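Local atomic coordinates of bartonella effector protein (Bep) substrate of VirB T4SS (Bartonella sp. 1-1C, PDB entry 4PY3), a protein that probably transfers AMP from ATP to threonine or tyrosine side chains of target proteins through the Fic domain at its N-terminal end. Residues Tyr64-Gln67 with Arg68-Ser72. Numbering follows the deposited sequence.
Sequences YIHQ and RLFES
Tyr64 and Arg68, one turn apart, grip each other on the outer side of helix 59-70, while His66 and Phe70 pair on its buried side; both are local i to i+4 contacts in the last turns of this helix of the Fic domain. The main-chain bonds from Arg68 N and Leu69 N to the carbonyls of Tyr64 and Ile65 are regular, but the Phe70 N-H is shared, bent toward His66 O and weakly bonded to Gln67 O, and Glu71 N reaches Gln67 O only weakly. On the outer side, Tyr64 CG is anti to the backbone N (chi1 170°), which brings one ring face against Arg68 CG, 3.9 Å from the ring centroid in a CH-pi contact. A bend at chi2 then carries the arginine chain back to the phenol oxygen. Tyr64 OH, accepting from Arg68 NE, can donate its own hydrogen to Glu51 OE2, which could polarise the phenol toward the arginine. The other end of the guanidinium is held by Glu71: Arg68 NH1 meets Glu71 OE2 at 2.8 Å in a salt bridge, on the syn side of the carboxylate. Two partners near its plane thus fix the rotation of the group. Facing inward, Phe70 CD2 sits 3.5 Å above the centre of the His66 ring, the two planes inclined at 47°. The imidazole is anchored through both nitrogens, as ND1 accepts from Gly78 N and NE2 donates to Ala157 O, and stacks on Phe155. Leu69 and Ile65 lie side by side, CD1 to CG2 at 3.9 Å, and touch helix 159-173 at Thr162 and Val165 respectively. Arg68 NE points its hydrogen almost dead straight (179°) at Tyr64 OH, 3.0 Å away.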
loop_
_atom_site.group_PDB
_atom_site.type_symbol
_atom_site.label_atom_id
_atom_site.label_comp_id
_atom_site.label_asym_id
_atom_site.label_seq_id
_atom_site.Cartn_x
_atom_site.Cartn_y
_atom_site.Cartn_z
ATOM N N TYR A 64 -7.917 -6.379 3.128
ATOM C CA TYR A 64 -8.029 -7.776 2.721
ATOM C C TYR A 64 -6.828 -8.186 1.860
ATOM O O TYR A 64 -6.302 -9.290 2.008
ATOM C CB TYR A 64 -9.349 -8.041 1.993
ATOM C CG TYR A 64 -9.412 -9.411 1.349
ATOM C CD1 TYR A 64 -9.632 -10.553 2.115
ATOM C CD2 TYR A 64 -9.241 -9.568 -0.026
ATOM C CE1 TYR A 64 -9.688 -11.810 1.526
ATOM C CE2 TYR A 64 -9.287 -10.815 -0.615
ATOM C CZ TYR A 64 -9.511 -11.929 0.157
ATOM O OH TYR A 64 -9.572 -13.165 -0.433
ATOM N N ILE A 65 -6.387 -7.296 0.976
ATOM C CA ILE A 65 -5.222 -7.584 0.153
ATOM C C ILE A 65 -3.995 -7.772 1.037
ATOM O O ILE A 65 -3.237 -8.712 0.846
ATOM C CB ILE A 65 -4.945 -6.464 -0.855
ATOM C CG1 ILE A 65 -6.042 -6.459 -1.923
ATOM C CG2 ILE A 65 -3.591 -6.647 -1.523
ATOM C CD1 ILE A 65 -6.179 -5.132 -2.626
ATOM N N HIS A 66 -3.800 -6.848 1.970
ATOM C CA HIS A 66 -2.666 -6.899 2.879
ATOM C C HIS A 66 -2.747 -8.181 3.707
ATOM O O HIS A 66 -1.744 -8.868 3.899
ATOM C CB HIS A 66 -2.664 -5.675 3.786
ATOM C CG HIS A 66 -1.417 -5.516 4.592
ATOM N ND1 HIS A 66 -1.186 -6.228 5.753
ATOM C CD2 HIS A 66 -0.322 -4.739 4.407
ATOM C CE1 HIS A 66 -0.010 -5.896 6.250
ATOM N NE2 HIS A 66 0.541 -4.999 5.451
ATOM N N GLN A 67 -3.962 -8.521 4.139
ATOM C CA GLN A 67 -4.190 -9.751 4.883
ATOM C C GLN A 67 -3.717 -10.953 4.066
ATOM O O GLN A 67 -2.954 -11.786 4.555
ATOM C CB GLN A 67 -5.664 -9.911 5.255
ATOM C CG GLN A 67 -5.890 -10.842 6.439
ATOM C CD GLN A 67 -7.314 -10.818 6.974
ATOM O OE1 GLN A 67 -8.087 -9.899 6.709
ATOM N NE2 GLN A 67 -7.662 -11.835 7.752
ATOM N N ARG A 68 -4.149 -11.035 2.813
ATOM C CA ARG A 68 -3.777 -12.160 1.971
ATOM C C ARG A 68 -2.288 -12.197 1.672
ATOM O O ARG A 68 -1.691 -13.266 1.624
ATOM C CB ARG A 68 -4.567 -12.147 0.668
ATOM C CG ARG A 68 -6.021 -12.577 0.828
ATOM C CD ARG A 68 -6.089 -14.044 1.210
ATOM N NE ARG A 68 -7.451 -14.548 1.261
ATOM C CZ ARG A 68 -7.853 -15.578 2.001
ATOM N NH1 ARG A 68 -7.002 -16.233 2.796
ATOM N NH2 ARG A 68 -9.126 -15.953 1.965
ATOM N N LEU A 69 -1.692 -11.036 1.463
ATOM C CA LEU A 69 -0.286 -10.971 1.098
ATOM C C LEU A 69 0.623 -11.368 2.244
ATOM O O LEU A 69 1.680 -11.935 2.002
ATOM C CB LEU A 69 0.098 -9.569 0.629
ATOM C CG LEU A 69 -0.457 -9.078 -0.719
ATOM C CD1 LEU A 69 0.136 -7.713 -1.025
ATOM C CD2 LEU A 69 -0.150 -10.046 -1.842
ATOM N N PHE A 70 0.204 -11.087 3.480
ATOM C CA PHE A 70 1.087 -11.216 4.633
ATOM C C PHE A 70 0.624 -12.133 5.776
ATOM O O PHE A 70 1.343 -12.276 6.746
ATOM C CB PHE A 70 1.386 -9.827 5.184
ATOM C CG PHE A 70 2.099 -8.950 4.204
ATOM C CD1 PHE A 70 3.409 -9.222 3.851
ATOM C CD2 PHE A 70 1.468 -7.860 3.637
ATOM C CE1 PHE A 70 4.071 -8.425 2.924
ATOM C CE2 PHE A 70 2.117 -7.062 2.717
ATOM C CZ PHE A 70 3.422 -7.342 2.354
ATOM N N GLU A 71 -0.519 -12.797 5.641
ATOM C CA GLU A 71 -1.051 -13.635 6.726
ATOM C C GLU A 71 -0.194 -14.847 7.078
ATOM O O GLU A 71 -0.335 -15.403 8.174
ATOM C CB GLU A 71 -2.492 -14.079 6.451
ATOM C CG GLU A 71 -2.693 -14.968 5.230
ATOM C CD GLU A 71 -4.141 -15.061 4.764
ATOM O OE1 GLU A 71 -5.031 -14.347 5.313
ATOM O OE2 GLU A 71 -4.392 -15.866 3.832
ATOM N N SER A 72 0.676 -15.279 6.161
ATOM C CA SER A 72 1.584 -16.396 6.444
ATOM C C SER A 72 2.836 -15.946 7.200
ATOM O O SER A 72 3.556 -16.784 7.751
ATOM C CB SER A 72 1.995 -17.108 5.161
ATOM O OG SER A 72 0.921 -17.847 4.620
#